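Local coordinates for protein 6-phospho-alpha-glucosidase (Merdibacter massiliensis, PDB 6VC6) that hydrolyses 6-phospho-alpha-glucosides, probably with the help of NAD and a manganese ion, as other family 4 glycoside hydrolases do, at residues 178-183 with 189-194; 242-247 with 260-265. One frame throughout, in Å; residues are numbered along the deposited sequence.

The two contacts come in series along the chain, contact 1 (178-183 with 189-194) before contact 2 (242-247 with 260-265). Their centres lie 16 Å apart. Helix 172-184 ties them together: it supplies one half of contact 1, and its Ser-179 OG packs 3.2 Å from CE1 of Tyr-245 in contact 2. The small antiparallel sheet is shared as well. Contact 1 uses its outer strand 191-196, while the second segment of contact 2 begins on the other outer strand, 259-260, with strand 201-209 in the middle. Contact 1 is a buried helix-strand contact farther from the chain centre. Contact 2 brings Tyr-263 to the bound sugar phosphate.

Contact 1 (178-183 with 189-194); sequences RSVSRL and EDLDPV
Leu-191 lays its CD1 methyl against the side of helix 172-184, where it overlaps Val-180 and the backbone next to it. CD1 is 4.0 Å from CG1 of Val-180 and 4.1 Å from the backbone N of Ser-181. The CB of Ser-181 is only a little farther from that methyl, at 4.3 Å. One branch of the leucine therefore carries the contact on its side. Its chain is extended at the second torsion (chi2 166°), which sends CD1 straight out from the strand. Val-180 meets it with a single branch too. Its CG1 stands anti to the backbone N (chi1 163°), and the two side chains pass each other at a slant. The touching residues are buried, and the contact is apolar.

Helix 172-184 follows strand 166-169, the last parallel strand of the main sheet, which is probably the Rossmann-like, NAD-binding sheet of family 4 enzymes. The contact packs this helix on strand 191-196, an edge of the small antiparallel sheet, reached by a short connection. Helix 217-227 adds to the apolar cluster, with Ile-220 touching Val-180, and Leu-216 touches Leu-191.

The hydroxyl of Ser-181 does not join the cluster. OG turns back along its own helix and donates to O of Arg-178 at 2.6 Å. That oxygen also accepts from the backbone N of Arg-182 at 3.2 Å, and both donors reach it from the same face of the carbonyl plane. The guanidinium of Arg-178 is held by Glu-174 and Gln-232 and forms a cation-pi pair with Trp-188. Glu-189 stays apart from it, with OE2 6.1 Å from NH2 of Arg-178.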
loop_
_atom_site.group_PDB
_atom_site.type_symbol
_atom_site.label_atom_id
_atom_site.label_comp_id
_atom_site.label_asym_id
_atom_site.label_seq_id
_atom_site.Cartn_x
_atom_site.Cartn_y
_atom_site.Cartn_z
ATOM N N ARG A 178 12.553 -5.230 -8.107
ATOM C CA ARG A 178 12.241 -5.854 -9.388
ATOM C C ARG A 178 12.742 -5.004 -10.548
ATOM O O ARG A 178 13.265 -5.534 -11.536
ATOM C CB ARG A 178 10.734 -6.086 -9.508
ATOM C CG ARG A 178 10.199 -7.199 -8.622
ATOM C CD ARG A 178 8.683 -7.284 -8.706
ATOM N NE ARG A 178 8.163 -8.474 -8.039
ATOM C CZ ARG A 178 7.970 -9.644 -8.641
ATOM N NH1 ARG A 178 8.256 -9.784 -9.928
ATOM N NH2 ARG A 178 7.494 -10.674 -7.955
ATOM N N SER A 179 12.591 -3.681 -10.445
ATOM C CA SER A 179 13.108 -2.794 -11.481
ATOM C C SER A 179 14.630 -2.842 -11.536
ATOM O O SER A 179 15.220 -2.779 -12.620
ATOM C CB SER A 179 12.625 -1.366 -11.238
ATOM O OG SER A 179 11.217 -1.273 -11.363
ATOM N N VAL A 180 15.278 -2.951 -10.374
ATOM C CA VAL A 180 16.733 -3.061 -10.337
ATOM C C VAL A 180 17.184 -4.365 -10.983
ATOM O O VAL A 180 18.203 -4.407 -11.685
ATOM C CB VAL A 180 17.234 -2.937 -8.887
ATOM C CG1 VAL A 180 18.656 -3.461 -8.759
ATOM C CG2 VAL A 180 17.150 -1.491 -8.419
ATOM N N SER A 181 16.432 -5.447 -10.769
ATOM C CA SER A 181 16.789 -6.727 -11.369
ATOM C C SER A 181 16.746 -6.665 -12.890
ATOM O O SER A 181 17.564 -7.304 -13.561
ATOM C CB SER A 181 15.861 -7.826 -10.855
ATOM O OG SER A 181 14.575 -7.726 -11.440
ATOM N N ARG A 182 15.800 -5.908 -13.451
ATOM C CA ARG A 182 15.777 -5.708 -14.896
ATOM C C ARG A 182 16.950 -4.845 -15.345
ATOM O O ARG A 182 17.533 -5.082 -16.410
ATOM C CB ARG A 182 14.448 -5.078 -15.313
ATOM C CG ARG A 182 14.362 -4.705 -16.784
ATOM C CD ARG A 182 12.920 -4.476 -17.201
ATOM N NE ARG A 182 12.821 -3.855 -18.518
ATOM C CZ ARG A 182 11.711 -3.832 -19.250
ATOM N NH1 ARG A 182 10.602 -4.397 -18.794
ATOM N NH2 ARG A 182 11.711 -3.244 -20.439
ATOM N N LEU A 183 17.304 -3.839 -14.543
ATOM C CA LEU A 183 18.488 -3.028 -14.812
ATOM C C LEU A 183 19.732 -3.896 -14.945
ATOM O O LEU A 183 20.534 -3.724 -15.869
ATOM C CB LEU A 183 18.684 -2.016 -13.684
ATOM C CG LEU A 183 18.271 -0.555 -13.823
ATOM C CD1 LEU A 183 19.030 0.244 -12.786
ATOM C CD2 LEU A 183 18.540 -0.027 -15.220
ATOM N N GLU A 189 15.071 -11.991 -6.670
ATOM C CA GLU A 189 15.200 -12.723 -5.417
ATOM C C GLU A 189 16.644 -12.838 -4.943
ATOM O O GLU A 189 16.872 -13.346 -3.840
ATOM C CB GLU A 189 14.591 -14.118 -5.566
ATOM C CG GLU A 189 13.073 -14.144 -5.504
ATOM C CD GLU A 189 12.447 -14.586 -6.814
ATOM O OE1 GLU A 189 11.743 -15.618 -6.823
ATOM O OE2 GLU A 189 12.657 -13.898 -7.836
ATOM N N ASP A 190 17.617 -12.385 -5.735
ATOM C CA ASP A 190 19.024 -12.442 -5.363
ATOM C C ASP A 190 19.569 -11.085 -4.932
ATOM O O ASP A 190 20.784 -10.866 -4.982
ATOM C CB ASP A 190 19.852 -13.001 -6.521
ATOM C CG ASP A 190 19.525 -14.450 -6.822
ATOM O OD1 ASP A 190 19.504 -14.822 -8.014
ATOM O OD2 ASP A 190 19.288 -15.218 -5.865
ATOM N N LEU A 191 18.697 -10.171 -4.515
ATOM C CA LEU A 191 19.094 -8.850 -4.048
ATOM C C LEU A 191 18.751 -8.713 -2.571
ATOM O O LEU A 191 17.623 -9.009 -2.163
ATOM C CB LEU A 191 18.402 -7.751 -4.858
ATOM C CG LEU A 191 18.558 -7.810 -6.379
ATOM C CD1 LEU A 191 17.550 -6.896 -7.058
ATOM C CD2 LEU A 191 19.976 -7.448 -6.790
ATOM N N ASP A 192 19.724 -8.270 -1.775
ATOM C CA ASP A 192 19.530 -8.070 -0.342
ATOM C C ASP A 192 19.602 -6.584 -0.024
ATOM O O ASP A 192 20.705 -6.017 0.054
ATOM C CB ASP A 192 20.580 -8.842 0.462
ATOM C CG ASP A 192 20.418 -10.343 0.341
ATOM O OD1 ASP A 192 21.443 -11.042 0.204
ATOM O OD2 ASP A 192 19.267 -10.823 0.378
ATOM N N PRO A 193 18.475 -5.908 0.167
ATOM C CA PRO A 193 18.497 -4.462 0.391
ATOM C C PRO A 193 18.626 -4.088 1.862
ATOM O O PRO A 193 18.290 -4.854 2.769
ATOM C CB PRO A 193 17.135 -4.017 -0.158
ATOM C CG PRO A 193 16.242 -5.180 0.133
ATOM C CD PRO A 193 17.101 -6.423 0.021
ATOM N N VAL A 194 19.138 -2.880 2.077
ATOM C CA VAL A 194 19.091 -2.201 3.368
ATOM C C VAL A 194 18.268 -0.937 3.166
ATOM O O VAL A 194 18.632 -0.077 2.352
ATOM C CB VAL A 194 20.494 -1.874 3.903
ATOM C CG1 VAL A 194 20.397 -1.195 5.261
ATOM C CG2 VAL A 194 21.335 -3.139 3.995
#

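Contact 2 (242-247 with 260-265); sequences LDTYGF and PNTYDG. With G6P (6-O-phosphono-alpha-D-glucopyranose), chain F.
Thr-262 sets its CG2 methyl over one face of the Tyr-245 ring. This CH-pi contact places CG2 4.2 Å from the ring centroid and 10° off the normal. The methyl lies beside its own backbone N, and OG1 takes the crowded position between N and the carbonyl carbon (chi1 69°). From there OG1 bonds to OE1 of Gln-172. Thr-244 crosses Thr-262 at about a right angle, its CG2 3.9 Å from CB of Thr-262, while its OG1 bonds to O of Ser-240. A water joins the backbones, donating to O of Thr-244 at 2.8 Å and to O of Thr-262 at 3.1 Å. Phe-247 closes the far end, CE2 4.3 Å from CA of Gly-265.

Segment 260-265 leaves strand 259-260 through a type I turn, Asn-261 to Asp-264, which leads into helix 264-268. OD1 of Asn-261 makes a capping bond at this turn, accepting on a lone pair from N of Tyr-263 at 2.9 Å, nearly straight at 171°. The Tyr-263 side chain leaves the backbone away from 242-247, and its OH lies 3.2 Å from C1 of the glucose 6-phosphate. Tyr-263 also stacks on His-200, a manganese ligand. Replacing Tyr-263 by an alanine removes the ring and its hydroxyl, which would probably leave His-200 without its stacking partner and a gap beside C1 of the sugar. C1 sits at the edge of the Tyr-263 ring, in its plane.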
loop_
_atom_site.group_PDB
_atom_site.type_symbol
_atom_site.label_atom_id
_atom_site.label_comp_id
_atom_site.label_asym_id
_atom_site.label_seq_id
_atom_site.Cartn_x
_atom_site.Cartn_y
_atom_site.Cartn_z
ATOM N N LEU A 242 5.511 5.161 -16.100
ATOM C CA LEU A 242 6.815 5.221 -16.752
ATOM C C LEU A 242 7.520 6.537 -16.444
ATOM O O LEU A 242 8.745 6.569 -16.280
ATOM C CB LEU A 242 6.656 5.035 -18.261
ATOM C CG LEU A 242 5.997 3.730 -18.713
ATOM C CD1 LEU A 242 5.746 3.744 -20.212
ATOM C CD2 LEU A 242 6.853 2.539 -18.320
ATOM N N ASP A 243 6.762 7.632 -16.360
ATOM C CA ASP A 243 7.357 8.914 -15.999
ATOM C C ASP A 243 7.800 8.925 -14.541
ATOM O O ASP A 243 8.843 9.498 -14.208
ATOM C CB ASP A 243 6.367 10.049 -16.265
ATOM C CG ASP A 243 5.785 10.001 -17.664
ATOM O OD1 ASP A 243 4.606 10.376 -17.831
ATOM O OD2 ASP A 243 6.508 9.589 -18.596
ATOM N N THR A 244 7.019 8.296 -13.660
ATOM C CA THR A 244 7.377 8.254 -12.246
ATOM C C THR A 244 8.661 7.462 -12.031
ATOM O O THR A 244 9.554 7.890 -11.291
ATOM C CB THR A 244 6.228 7.653 -11.433
ATOM O OG1 THR A 244 5.087 8.518 -11.504
ATOM C CG2 THR A 244 6.635 7.478 -9.977
ATOM N N TYR A 245 8.775 6.301 -12.681
ATOM C CA TYR A 245 9.987 5.499 -12.552
ATOM C C TYR A 245 11.166 6.157 -13.259
ATOM O O TYR A 245 12.296 6.117 -12.761
ATOM C CB TYR A 245 9.747 4.095 -13.103
ATOM C CG TYR A 245 9.218 3.119 -12.078
ATOM C CD1 TYR A 245 10.070 2.234 -11.431
ATOM C CD2 TYR A 245 7.868 3.084 -11.757
ATOM C CE1 TYR A 245 9.592 1.341 -10.493
ATOM C CE2 TYR A 245 7.380 2.195 -10.819
ATOM C CZ TYR A 245 8.246 1.325 -10.191
ATOM O OH TYR A 245 7.765 0.438 -9.256
ATOM N N GLY A 246 10.922 6.765 -14.422
ATOM C CA GLY A 246 11.997 7.426 -15.140
ATOM C C GLY A 246 12.562 8.624 -14.406
ATOM O O GLY A 246 13.731 8.974 -14.590
ATOM N N PHE A 247 11.750 9.262 -13.559
ATOM C CA PHE A 247 12.185 10.434 -12.808
ATOM C C PHE A 247 13.260 10.114 -11.777
ATOM O O PHE A 247 13.892 11.042 -11.261
ATOM C CB PHE A 247 10.980 11.082 -12.124
ATOM C CG PHE A 247 11.250 12.461 -11.596
ATOM C CD1 PHE A 247 11.353 13.540 -12.458
ATOM C CD2 PHE A 247 11.396 12.679 -10.236
ATOM C CE1 PHE A 247 11.600 14.812 -11.974
ATOM C CE2 PHE A 247 11.642 13.947 -9.747
ATOM C CZ PHE A 247 11.744 15.015 -10.616
ATOM N N PRO A 260 16.238 5.959 -4.282
ATOM C CA PRO A 260 15.011 6.451 -3.649
ATOM C C PRO A 260 13.764 5.654 -3.997
ATOM O O PRO A 260 13.602 5.139 -5.106
ATOM C CB PRO A 260 14.906 7.877 -4.205
ATOM C CG PRO A 260 15.477 7.758 -5.585
ATOM C CD PRO A 260 16.550 6.689 -5.525
ATOM N N ASN A 261 12.878 5.547 -3.010
ATOM C CA ASN A 261 11.496 5.176 -3.276
ATOM C C ASN A 261 10.905 6.170 -4.268
ATOM O O ASN A 261 11.101 7.380 -4.134
ATOM C CB ASN A 261 10.702 5.171 -1.966
ATOM C CG ASN A 261 9.314 4.575 -2.114
ATOM O OD1 ASN A 261 8.526 4.995 -2.963
ATOM N ND2 ASN A 261 9.002 3.596 -1.270
ATOM N N THR A 262 10.192 5.660 -5.277
ATOM C CA THR A 262 9.701 6.536 -6.339
ATOM C C THR A 262 8.729 7.588 -5.823
ATOM O O THR A 262 8.509 8.597 -6.502
ATOM C CB THR A 262 9.035 5.723 -7.452
ATOM O OG1 THR A 262 7.816 5.147 -6.967
ATOM C CG2 THR A 262 9.965 4.622 -7.938
ATOM N N TYR A 263 8.146 7.384 -4.641
ATOM C CA TYR A 263 7.277 8.394 -4.053
ATOM C C TYR A 263 8.051 9.573 -3.481
ATOM O O TYR A 263 7.433 10.591 -3.148
ATOM C CB TYR A 263 6.406 7.761 -2.967
ATOM C CG TYR A 263 5.200 7.036 -3.516
ATOM C CD1 TYR A 263 4.059 7.732 -3.893
ATOM C CD2 TYR A 263 5.208 5.657 -3.675
ATOM C CE1 TYR A 263 2.956 7.074 -4.398
ATOM C CE2 TYR A 263 4.110 4.991 -4.181
ATOM C CZ TYR A 263 2.986 5.704 -4.540
ATOM O OH TYR A 263 1.888 5.048 -5.046
ATOM N N ASP A 264 9.377 9.465 -3.361
ATOM C CA ASP A 264 10.181 10.594 -2.905
ATOM C C ASP A 264 10.110 11.775 -3.862
ATOM O O ASP A 264 10.384 12.908 -3.451
ATOM C CB ASP A 264 11.643 10.178 -2.733
ATOM C CG ASP A 264 11.825 9.087 -1.700
ATOM O OD1 ASP A 264 10.812 8.583 -1.170
ATOM O OD2 ASP A 264 12.989 8.732 -1.420
ATOM N N GLY A 265 9.753 11.536 -5.127
ATOM C CA GLY A 265 9.741 12.615 -6.101
ATOM C C GLY A 265 8.743 13.705 -5.763
ATOM O O GLY A 265 8.984 14.885 -6.032
HETATM C C1 G6P F . 2.166 1.957 -5.776
HETATM C C2 G6P F . 1.937 1.822 -4.263
HETATM C C3 G6P F . 0.486 1.627 -3.862
HETATM C C4 G6P F . -0.381 2.540 -4.698
HETATM C C5 G6P F . -0.322 2.033 -6.126
HETATM C C6 G6P F . -1.088 2.986 -7.034
HETATM O O1 G6P F . 3.100 0.959 -6.207
HETATM O O2 G6P F . 2.711 0.722 -3.766
HETATM O O3 G6P F . 0.303 1.916 -2.472
HETATM O O4 G6P F . -1.727 2.490 -4.217
HETATM O O5 G6P F . 1.012 1.944 -6.641
HETATM O O6 G6P F . -1.533 2.269 -8.180
HETATM P P G6P F . -2.623 2.911 -9.172
HETATM O O1P G6P F . -3.932 2.573 -8.499
HETATM O O2P G6P F . -2.294 4.386 -9.195
HETATM O O3P G6P F . -2.374 2.211 -10.486
HETATM O O HOH W 1 9.350 9.775 -9.238
#